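Local structure of tudor domain-containing protein 1 (Mus musculus, 4B9W) at residues 35-39 with 40-44; 122-125 with 126-129; 190-194 with 195-199. The protein binds arginine-methylated Piwi proteins through its Tudor domains, the third of which is described here, and helps repress transposable elements in the germline. All blocks are in the same frame, centred on the assembly; numbering follows the deposited sequence.

Three local contacts illustrate how a chain changes direction at the joints between its regular elements. Contact 1 leads strand 31-36 into helix 41-57, and contact 2 is the irregular chain that feeds strand 129-133; their centres lie about 10 Å apart and they touch, Ala41 and Lys44 of contact 1 packing on Gln127 and Leu124 of contact 2. Contact 2 is a buried contact of mixed apolar and amide chemistry, whereas contacts 1 and 3 are partly buried, with polar and charged residues at the turns. Contact 3, the C-terminal end of helix 187-193, lies apart, its centre about 31 and 33 Å from the other two, and relies on backbone capping and apolar contacts of Leu191, Ile192, Leu196 and Val197.

Contact 1 (35-39 with 40-44); sequences HFLKD and DALEK
Leu37 and Leu42 meet where the chain doubles back between a strand and a helix, CD2 of Leu37 pressing on CG of Leu42 at 3.5 Å and equally close to its CD1. Both pairs are tighter than ordinary van der Waals contact, in a snug, oblique crossing. The second methyl of Leu42, CD2, turns to the His35 ring and comes within 3.8 Å of ND1, the side chains at about a right angle. A chi1 of -76° sets CG of Leu42 beside the backbone N, and chi2 of -163° sends CD1 and CD2 to their separate neighbours. The Ala41 methyl lies against two backbone oxygens, Lys38 O at 3.3 Å and Phe36 O a little farther.

Behind these contacts stands a type I' turn from Lys38 to Ala41, closed by Ala41 N bonding to Lys38 O at 2.9 Å, which sets Asp40 at the N-cap position of helix 41-57. From the first turn of the helix Lys44 reaches back, and its NZ donates to Asp39 O at 3.0 Å, tilted 27° from the carbonyl plane. The Asp39 carboxylate, its OD1 6.1 Å from Lys44 NZ, could add only a longer-range attraction.

Further out, His35 NE2 is bonded to Asp102 O, and Lys38 NZ to Glu12 O and, as a salt bridge, to Glu17. Within the extended Tudor domain the turn carries the chain from strand 31-36, which lies between strands 18-26 and 129-133 in the mixed sheet and packs Phe36 on both, into helix 41-57, whose first residues rest on the loop holding Leu124 and Gln127.

Contact 2 (122-125 with 126-129); sequences LLLP and FQGM
Gln127 folds back on the residue two places before it, and its side chain can be followed outward atom by atom. From CB, chi1 of -68° turns CG back beside the backbone N, 3.5 Å from Pro125 O. A second bend, chi2 -64°, keeps CD near the same oxygen, at 3.7 Å, and brings NE2 to donate to Pro125 O at 3.0 Å. The bond is appreciably bent, with an N-H...O angle of 137°, and the donor stands well above the carbonyl plane. NE2 also has Leu124 CG beside it at 4.1 Å, while OE1 at the other end of the amide packs against Ala41 CB.

Phe126 points its ring the other way. Its edge, at CE1 and CZ, receives Leu122 CD2 in the ring plane, 3.8 Å from CE1, while Trp8 stacks on the ring and Trp10 meets it edge-to-face.

Arg84 bonds to Leu124 O and weakly to Pro125 O, and Asp102 accepts from Gln127 N. This irregular stretch of the extended Tudor domain links strand 114-116 of the five-stranded antiparallel sheet to strand 129-133 of the mixed sheet, touching helix 41-57 through Leu124 and Gln127, and strand 31-36 through Gln127 and Met129.

Contact 3 (190-194 with 195-199); sequences VLIRE and QLVLR
Val197 sets its CG2 methyl as a bump against the last turn of the helix, 3.6 Å from Leu191 CB and 4.0 Å from Ile192 CG1. Its chi1 of -51° lodges CG2 between its own backbone N and carbonyl carbon, facing the notch between these two side chains; CG1 spreads over Leu191, 4.1 Å from its CD1. Leu196 makes the second bump: its CG lies 3.8 Å from Glu194 CB, and CD1 looks more loosely toward Leu191 CD2. Cutting Leu196 back to an alanine is likely to open a gap beside Glu194 CB and leave Leu191 CD2 and the Arg150 side chain of helix 145-155 without this apolar neighbour.

The backbone holds these bumps in place. Leu191 O accepts from Leu196 N, at 3.0 Å and nearly along the C=O axis, and Gln195 N bonds to Ile192 O at 2.9 Å. Val197 N adds a further bond to Leu191 O from above the carbonyl plane, at 3.3 Å. Val197 and Ile192 also share Ile136, whose strand 136-137 pairs with 198-199.

Gln195, with its positive phi of 72°, is where the helix is left, and the bonds from Leu196 N and Gln195 N make this a Schellman motif, ending helix 187-193 and turning the chain into the short strand 198-199.

Contact 1 (35-39 with 40-44)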
ATOM      1  N   HIS A  35      18.047  -6.807  -5.286  1.00  9.38           N
ATOM      2  CA  HIS A  35      18.520  -7.539  -6.430  1.00  9.72           C
ATOM      3  C   HIS A  35      19.305  -8.728  -5.936  1.00 10.30           C
ATOM      4  O   HIS A  35      20.251  -8.574  -5.154  1.00 10.07           O
ATOM      5  CB  HIS A  35      19.406  -6.676  -7.292  1.00  9.66           C
ATOM      6  CG  HIS A  35      18.687  -5.542  -7.956  1.00  9.30           C
ATOM      7  ND1 HIS A  35      19.270  -4.341  -8.175  1.00  9.21           N
ATOM      8  CD2 HIS A  35      17.400  -5.454  -8.448  1.00  9.27           C
ATOM      9  CE1 HIS A  35      18.400  -3.528  -8.789  1.00  9.53           C
ATOM     10  NE2 HIS A  35      17.243  -4.207  -8.952  1.00  9.55           N
ATOM     11  N   PHE A  36      18.896  -9.921  -6.375  1.00 11.11           N
ATOM     12  CA  PHE A  36      19.606 -11.162  -6.090  1.00 12.40           C
ATOM     13  C   PHE A  36      20.635 -11.434  -7.203  1.00 13.87           C
ATOM     14  O   PHE A  36      20.292 -11.494  -8.399  1.00 15.10           O
ATOM     15  CB  PHE A  36      18.604 -12.300  -5.889  1.00 12.35           C
ATOM     16  CG  PHE A  36      17.840 -12.193  -4.590  1.00 12.40           C
ATOM     17  CD1 PHE A  36      16.872 -11.226  -4.411  1.00 12.26           C
ATOM     18  CD2 PHE A  36      18.124 -13.038  -3.532  1.00 12.77           C
ATOM     19  CE1 PHE A  36      16.168 -11.132  -3.223  1.00 12.29           C
ATOM     20  CE2 PHE A  36      17.434 -12.953  -2.329  1.00 12.42           C
ATOM     21  CZ  PHE A  36      16.459 -11.996  -2.170  1.00 12.56           C
ATOM     22  N   LEU A  37      21.902 -11.515  -6.814  1.00 14.73           N
ATOM     23  CA  LEU A  37      22.995 -11.550  -7.780  1.00 16.11           C
ATOM     24  C   LEU A  37      23.275 -12.985  -8.177  1.00 17.28           C
ATOM     25  O   LEU A  37      24.249 -13.609  -7.722  1.00 17.97           O
ATOM     26  CB  LEU A  37      24.254 -10.865  -7.233  1.00 15.98           C
ATOM     27  CG  LEU A  37      24.113  -9.473  -6.609  1.00 16.01           C
ATOM     28  CD1 LEU A  37      25.458  -9.012  -6.050  1.00 15.58           C
ATOM     29  CD2 LEU A  37      23.554  -8.454  -7.588  1.00 16.81           C
ATOM     30  N   LYS A  38      22.375 -13.524  -8.990  1.00 18.05           N
ATOM     31  CA  LYS A  38      22.540 -14.849  -9.571  1.00 19.45           C
ATOM     32  C   LYS A  38      22.110 -14.809 -11.034  1.00 20.56           C
ATOM     33  O   LYS A  38      21.515 -13.827 -11.490  1.00 20.22           O
ATOM     34  CB  LYS A  38      21.763 -15.912  -8.783  1.00 19.59           C
ATOM     35  CG  LYS A  38      20.265 -15.694  -8.626  1.00 19.29           C
ATOM     36  CD  LYS A  38      19.614 -16.939  -8.021  1.00 19.64           C
ATOM     37  CE  LYS A  38      18.091 -16.887  -8.129  1.00 19.93           C
ATOM     38  NZ  LYS A  38      17.443 -18.192  -7.802  1.00 19.99           N
ATOM     39  N   ASP A  39      22.452 -15.859 -11.768  1.00 22.40           N
ATOM     40  CA  ASP A  39      22.038 -16.003 -13.163  1.00 23.29           C
ATOM     41  C   ASP A  39      22.328 -14.771 -14.033  1.00 22.30           C
ATOM     42  O   ASP A  39      21.564 -14.485 -14.952  1.00 22.74           O
ATOM     43  CB  ASP A  39      20.535 -16.330 -13.214  1.00 24.96           C
ATOM     44  CG  ASP A  39      20.184 -17.587 -12.433  1.00 27.10           C
ATOM     45  OD1 ASP A  39      20.982 -18.547 -12.494  1.00 27.87           O
ATOM     46  OD2 ASP A  39      19.124 -17.617 -11.757  1.00 27.52           O
ATOM     47  N   ASP A  40      23.411 -14.043 -13.752  1.00 21.83           N
ATOM     48  CA  ASP A  40      23.774 -12.848 -14.533  1.00 22.35           C
ATOM     49  C   ASP A  40      22.681 -11.746 -14.508  1.00 21.45           C
ATOM     50  O   ASP A  40      22.537 -10.966 -15.460  1.00 20.32           O
ATOM     51  CB  ASP A  40      24.102 -13.227 -15.990  1.00 23.35           C
ATOM     52  CG  ASP A  40      25.281 -14.182 -16.106  1.00 25.20           C
ATOM     53  OD1 ASP A  40      26.266 -14.006 -15.362  1.00 25.56           O
ATOM     54  OD2 ASP A  40      25.231 -15.099 -16.968  1.00 27.97           O
ATOM     55  N   ALA A  41      21.953 -11.667 -13.395  1.00 20.95           N
ATOM     56  CA  ALA A  41      20.825 -10.737 -13.231  1.00 20.82           C
ATOM     57  C   ALA A  41      21.160  -9.290 -13.554  1.00 20.26           C
ATOM     58  O   ALA A  41      20.516  -8.694 -14.414  1.00 19.07           O
ATOM     59  CB  ALA A  41      20.258 -10.829 -11.812  1.00 21.10           C
ATOM     60  N   LEU A  42      22.135  -8.719 -12.838  1.00 20.72           N
ATOM     61  CA  LEU A  42      22.444  -7.310 -12.978  1.00 20.52           C
ATOM     62  C   LEU A  42      22.769  -6.981 -14.436  1.00 21.27           C
ATOM     63  O   LEU A  42      22.350  -5.953 -14.944  1.00 19.25           O
ATOM     64  CB  LEU A  42      23.581  -6.870 -12.043  1.00 20.71           C
ATOM     65  CG  LEU A  42      23.231  -6.678 -10.552  1.00 21.12           C
ATOM     66  CD1 LEU A  42      24.302  -5.867  -9.822  1.00 20.40           C
ATOM     67  CD2 LEU A  42      21.850  -6.040 -10.372  1.00 21.42           C
ATOM     68  N   GLU A  43      23.482  -7.876 -15.118  1.00 22.15           N
ATOM     69  CA  GLU A  43      23.859  -7.614 -16.501  1.00 23.03           C
ATOM     70  C   GLU A  43      22.663  -7.742 -17.461  1.00 21.99           C
ATOM     71  O   GLU A  43      22.477  -6.900 -18.340  1.00 21.06           O
ATOM     72  CB  GLU A  43      24.981  -8.545 -16.940  1.00 25.40           C
ATOM     73  CG  GLU A  43      25.382  -8.266 -18.381  1.00 28.30           C
ATOM     74  CD  GLU A  43      26.595  -9.034 -18.828  1.00 30.56           C
ATOM     75  OE1 GLU A  43      27.026  -9.951 -18.097  1.00 32.87           O
ATOM     76  OE2 GLU A  43      27.108  -8.715 -19.926  1.00 33.66           O
ATOM     77  N   LYS A  44      21.871  -8.800 -17.309  1.00 20.57           N
ATOM     78  CA  LYS A  44      20.665  -8.957 -18.127  1.00 20.67           C
ATOM     79  C   LYS A  44      19.688  -7.795 -17.917  1.00 19.77           C
ATOM     80  O   LYS A  44      19.048  -7.336 -18.871  1.00 18.14           O
ATOM     81  CB  LYS A  44      19.960 -10.282 -17.814  1.00 21.58           C
ATOM     82  CG  LYS A  44      20.651 -11.510 -18.374  1.00 22.05           C
ATOM     83  CD  LYS A  44      20.153 -12.781 -17.701  1.00 22.78           C
ATOM     84  CE  LYS A  44      20.555 -14.033 -18.474  1.00 23.25           C
ATOM     85  NZ  LYS A  44      20.296 -15.234 -17.622  1.00 24.47           N
TER

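Contact 2 (122-125 with 126-129)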
ATOM      1  N   LEU A 122       9.525  -9.033 -21.443  1.00 18.09           N
ATOM      2  CA  LEU A 122       8.989  -9.659 -20.234  1.00 17.72           C
ATOM      3  C   LEU A 122       9.579 -11.050 -20.012  1.00 17.72           C
ATOM      4  O   LEU A 122       9.130 -11.786 -19.142  1.00 17.42           O
ATOM      5  CB  LEU A 122       7.465  -9.756 -20.305  1.00 17.34           C
ATOM      6  CG  LEU A 122       6.619  -8.481 -20.271  1.00 16.93           C
ATOM      7  CD1 LEU A 122       5.166  -8.859 -20.516  1.00 16.67           C
ATOM      8  CD2 LEU A 122       6.760  -7.742 -18.942  1.00 16.75           C
ATOM      9  N   LEU A 123      10.598 -11.406 -20.784  1.00 18.11           N
ATOM     10  CA  LEU A 123      11.269 -12.709 -20.607  1.00 18.28           C
ATOM     11  C   LEU A 123      12.124 -12.768 -19.328  1.00 17.41           C
ATOM     12  O   LEU A 123      12.092 -13.763 -18.605  1.00 18.76           O
ATOM     13  CB  LEU A 123      12.131 -13.019 -21.832  1.00 19.14           C
ATOM     14  CG  LEU A 123      11.316 -13.132 -23.123  1.00 19.97           C
ATOM     15  CD1 LEU A 123      12.229 -13.329 -24.332  1.00 20.66           C
ATOM     16  CD2 LEU A 123      10.322 -14.275 -22.991  1.00 21.02           C
ATOM     17  N   LEU A 124      12.890 -11.718 -19.066  1.00 15.31           N
ATOM     18  CA  LEU A 124      13.683 -11.627 -17.853  1.00 14.58           C
ATOM     19  C   LEU A 124      12.732 -11.555 -16.644  1.00 14.10           C
ATOM     20  O   LEU A 124      11.790 -10.773 -16.635  1.00 14.08           O
ATOM     21  CB  LEU A 124      14.570 -10.392 -17.910  1.00 14.33           C
ATOM     22  CG  LEU A 124      15.584 -10.187 -16.797  1.00 14.35           C
ATOM     23  CD1 LEU A 124      16.761 -11.162 -16.925  1.00 14.22           C
ATOM     24  CD2 LEU A 124      16.041  -8.738 -16.819  1.00 13.74           C
ATOM     25  N   PRO A 125      12.943 -12.409 -15.635  1.00 13.87           N
ATOM     26  CA  PRO A 125      12.063 -12.318 -14.457  1.00 13.39           C
ATOM     27  C   PRO A 125      12.154 -10.944 -13.824  1.00 12.80           C
ATOM     28  O   PRO A 125      13.210 -10.312 -13.884  1.00 12.52           O
ATOM     29  CB  PRO A 125      12.621 -13.396 -13.500  1.00 13.42           C
ATOM     30  CG  PRO A 125      13.370 -14.337 -14.390  1.00 13.86           C
ATOM     31  CD  PRO A 125      13.873 -13.545 -15.561  1.00 13.56           C
ATOM     32  N   PHE A 126      11.064 -10.494 -13.206  1.00 12.73           N
ATOM     33  CA  PHE A 126      11.090  -9.257 -12.439  1.00 12.63           C
ATOM     34  C   PHE A 126      12.073  -9.359 -11.275  1.00 12.65           C
ATOM     35  O   PHE A 126      12.097 -10.350 -10.543  1.00 12.49           O
ATOM     36  CB  PHE A 126       9.681  -8.850 -11.966  1.00 12.58           C
ATOM     37  CG  PHE A 126       8.708  -8.511 -13.086  1.00 12.24           C
ATOM     38  CD1 PHE A 126       9.108  -8.416 -14.425  1.00 11.93           C
ATOM     39  CD2 PHE A 126       7.362  -8.263 -12.789  1.00 12.19           C
ATOM     40  CE1 PHE A 126       8.192  -8.101 -15.418  1.00 11.72           C
ATOM     41  CE2 PHE A 126       6.445  -7.946 -13.794  1.00 11.74           C
ATOM     42  CZ  PHE A 126       6.858  -7.875 -15.103  1.00 11.58           C
ATOM     43  N   GLN A 127      12.889  -8.314 -11.119  1.00 13.29           N
ATOM     44  CA  GLN A 127      14.121  -8.389 -10.300  1.00 13.41           C
ATOM     45  C   GLN A 127      14.034  -7.703  -8.945  1.00 13.69           C
ATOM     46  O   GLN A 127      14.900  -7.911  -8.119  1.00 14.82           O
ATOM     47  CB  GLN A 127      15.297  -7.778 -11.055  1.00 13.20           C
ATOM     48  CG  GLN A 127      15.750  -8.536 -12.279  1.00 13.10           C
ATOM     49  CD  GLN A 127      16.297  -9.913 -11.973  1.00 13.43           C
ATOM     50  OE1 GLN A 127      17.043 -10.096 -11.016  1.00 13.65           O
ATOM     51  NE2 GLN A 127      15.935 -10.899 -12.804  1.00 13.00           N
ATOM     52  N   GLY A 128      13.023  -6.867  -8.726  1.00 13.13           N
ATOM     53  CA  GLY A 128      12.823  -6.222  -7.440  1.00 13.34           C
ATOM     54  C   GLY A 128      12.046  -7.150  -6.523  1.00 13.47           C
ATOM     55  O   GLY A 128      10.800  -7.159  -6.511  1.00 13.08           O
ATOM     56  N   MET A 129      12.788  -7.943  -5.762  1.00 13.38           N
ATOM     57  CA  MET A 129      12.187  -8.976  -4.936  1.00 14.07           C
ATOM     58  C   MET A 129      11.882  -8.426  -3.562  1.00 13.53           C
ATOM     59  O   MET A 129      12.813  -7.995  -2.864  1.00 12.78           O
ATOM     60  CB  MET A 129      13.172 -10.147  -4.818  1.00 15.48           C
ATOM     61  CG  MET A 129      13.464 -10.824  -6.150  1.00 16.83           C
ATOM     62  SD  MET A 129      11.934 -11.398  -6.937  1.00 20.11           S
ATOM     63  CE  MET A 129      11.151 -12.257  -5.554  1.00 18.96           C
TER

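Contact 3 (190-194 with 195-199)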
ATOM      1  N   VAL A 190      22.214  -6.967  15.071  1.00 17.95           N
ATOM      2  CA  VAL A 190      22.462  -5.549  15.266  1.00 17.77           C
ATOM      3  C   VAL A 190      21.220  -4.866  15.781  1.00 17.56           C
ATOM      4  O   VAL A 190      21.270  -4.198  16.819  1.00 16.97           O
ATOM      5  CB  VAL A 190      22.896  -4.864  13.957  1.00 18.34           C
ATOM      6  CG1 VAL A 190      23.134  -3.384  14.174  1.00 17.44           C
ATOM      7  CG2 VAL A 190      24.136  -5.560  13.372  1.00 18.36           C
ATOM      8  N   LEU A 191      20.103  -5.040  15.067  1.00 17.37           N
ATOM      9  CA  LEU A 191      18.836  -4.386  15.431  1.00 17.13           C
ATOM     10  C   LEU A 191      18.264  -4.852  16.781  1.00 18.44           C
ATOM     11  O   LEU A 191      17.641  -4.064  17.503  1.00 19.19           O
ATOM     12  CB  LEU A 191      17.789  -4.597  14.330  1.00 16.73           C
ATOM     13  CG  LEU A 191      18.100  -4.051  12.923  1.00 16.49           C
ATOM     14  CD1 LEU A 191      16.866  -4.160  12.024  1.00 17.06           C
ATOM     15  CD2 LEU A 191      18.610  -2.621  12.952  1.00 15.97           C
ATOM     16  N   ILE A 192      18.452  -6.131  17.113  1.00 19.43           N
ATOM     17  CA  ILE A 192      17.968  -6.655  18.394  1.00 20.69           C
ATOM     18  C   ILE A 192      18.839  -6.116  19.523  1.00 21.69           C
ATOM     19  O   ILE A 192      18.335  -5.554  20.482  1.00 19.98           O
ATOM     20  CB  ILE A 192      17.954  -8.196  18.433  1.00 20.61           C
ATOM     21  CG1 ILE A 192      17.016  -8.746  17.348  1.00 20.67           C
ATOM     22  CG2 ILE A 192      17.527  -8.680  19.826  1.00 21.12           C
ATOM     23  CD1 ILE A 192      17.247 -10.188  16.993  1.00 19.88           C
ATOM     24  N   ARG A 193      20.153  -6.285  19.376  1.00 24.75           N
ATOM     25  CA  ARG A 193      21.126  -5.829  20.367  1.00 27.72           C
ATOM     26  C   ARG A 193      20.909  -4.359  20.715  1.00 27.56           C
ATOM     27  O   ARG A 193      20.976  -3.976  21.879  1.00 25.34           O
ATOM     28  CB  ARG A 193      22.562  -6.021  19.847  1.00 30.21           C
ATOM     29  CG  ARG A 193      23.550  -6.375  20.930  1.00 34.11           C
ATOM     30  CD  ARG A 193      24.965  -5.875  20.645  1.00 38.35           C
ATOM     31  NE  ARG A 193      25.701  -5.606  21.892  1.00 41.03           N
ATOM     32  CZ  ARG A 193      26.972  -5.201  21.967  1.00 44.62           C
ATOM     33  NH1 ARG A 193      27.700  -5.009  20.869  1.00 45.39           N
ATOM     34  NH2 ARG A 193      27.529  -4.988  23.155  1.00 46.14           N
ATOM     35  N   GLU A 194      20.648  -3.544  19.693  1.00 27.08           N
ATOM     36  CA  GLU A 194      20.509  -2.099  19.867  1.00 27.85           C
ATOM     37  C   GLU A 194      19.126  -1.690  20.381  1.00 27.18           C
ATOM     38  O   GLU A 194      18.852  -0.500  20.509  1.00 28.64           O
ATOM     39  CB  GLU A 194      20.748  -1.387  18.544  1.00 29.33           C
ATOM     40  CG  GLU A 194      22.063  -1.740  17.865  1.00 31.77           C
ATOM     41  CD  GLU A 194      23.047  -0.609  17.833  1.00 32.56           C
ATOM     42  OE1 GLU A 194      23.061   0.180  18.801  1.00 36.02           O
ATOM     43  OE2 GLU A 194      23.801  -0.523  16.848  1.00 32.62           O
ATOM     44  N   GLN A 195      18.257  -2.661  20.650  1.00 25.52           N
ATOM     45  CA  GLN A 195      16.932  -2.413  21.239  1.00 26.09           C
ATOM     46  C   GLN A 195      15.950  -1.755  20.259  1.00 23.09           C
ATOM     47  O   GLN A 195      14.901  -1.276  20.670  1.00 22.01           O
ATOM     48  CB  GLN A 195      17.033  -1.550  22.510  1.00 28.47           C
ATOM     49  CG  GLN A 195      18.211  -1.836  23.430  1.00 31.22           C
ATOM     50  CD  GLN A 195      17.917  -2.945  24.405  1.00 33.77           C
ATOM     51  OE1 GLN A 195      18.480  -4.030  24.297  1.00 38.38           O
ATOM     52  NE2 GLN A 195      17.019  -2.686  25.357  1.00 32.73           N
ATOM     53  N   LEU A 196      16.275  -1.771  18.971  1.00 20.81           N
ATOM     54  CA  LEU A 196      15.472  -1.112  17.954  1.00 19.61           C
ATOM     55  C   LEU A 196      14.336  -2.000  17.454  1.00 19.93           C
ATOM     56  O   LEU A 196      13.359  -1.502  16.879  1.00 19.91           O
ATOM     57  CB  LEU A 196      16.339  -0.708  16.780  1.00 18.69           C
ATOM     58  CG  LEU A 196      17.528   0.175  17.129  1.00 17.97           C
ATOM     59  CD1 LEU A 196      18.312   0.489  15.874  1.00 16.58           C
ATOM     60  CD2 LEU A 196      17.065   1.455  17.828  1.00 18.69           C
ATOM     61  N   VAL A 197      14.468  -3.311  17.657  1.00 19.44           N
ATOM     62  CA  VAL A 197      13.423  -4.273  17.268  1.00 18.75           C
ATOM     63  C   VAL A 197      13.381  -5.411  18.288  1.00 18.80           C
ATOM     64  O   VAL A 197      14.289  -5.567  19.096  1.00 20.01           O
ATOM     65  CB  VAL A 197      13.636  -4.834  15.848  1.00 17.97           C
ATOM     66  CG1 VAL A 197      13.850  -3.716  14.832  1.00 17.46           C
ATOM     67  CG2 VAL A 197      14.801  -5.805  15.826  1.00 17.27           C
ATOM     68  N   LEU A 198      12.315  -6.188  18.263  1.00 19.36           N
ATOM     69  CA  LEU A 198      12.134  -7.261  19.227  1.00 19.84           C
ATOM     70  C   LEU A 198      12.260  -8.588  18.522  1.00 18.87           C
ATOM     71  O   LEU A 198      11.894  -8.687  17.357  1.00 18.65           O
ATOM     72  CB  LEU A 198      10.760  -7.180  19.898  1.00 20.45           C
ATOM     73  CG  LEU A 198      10.588  -6.200  21.053  1.00 21.27           C
ATOM     74  CD1 LEU A 198       9.264  -6.509  21.727  1.00 20.32           C
ATOM     75  CD2 LEU A 198      11.753  -6.294  22.033  1.00 21.94           C
ATOM     76  N   ARG A 199      12.761  -9.593  19.247  1.00 18.48           N
ATOM     77  CA  ARG A 199      12.773 -10.980  18.773  1.00 19.61           C
ATOM     78  C   ARG A 199      11.378 -11.417  18.368  1.00 19.45           C
ATOM     79  O   ARG A 199      10.394 -11.006  18.959  1.00 19.10           O
ATOM     80  CB  ARG A 199      13.266 -11.951  19.863  1.00 19.63           C
ATOM     81  CG  ARG A 199      14.718 -11.809  20.268  1.00 19.62           C
ATOM     82  CD  ARG A 199      15.139 -12.959  21.188  1.00 20.20           C
ATOM     83  NE  ARG A 199      15.208 -14.247  20.484  1.00 21.05           N
ATOM     84  CZ  ARG A 199      16.295 -14.806  19.942  1.00 21.18           C
ATOM     85  NH1 ARG A 199      17.470 -14.217  19.993  1.00 22.05           N
ATOM     86  NH2 ARG A 199      16.195 -15.980  19.319  1.00 22.79           N
TER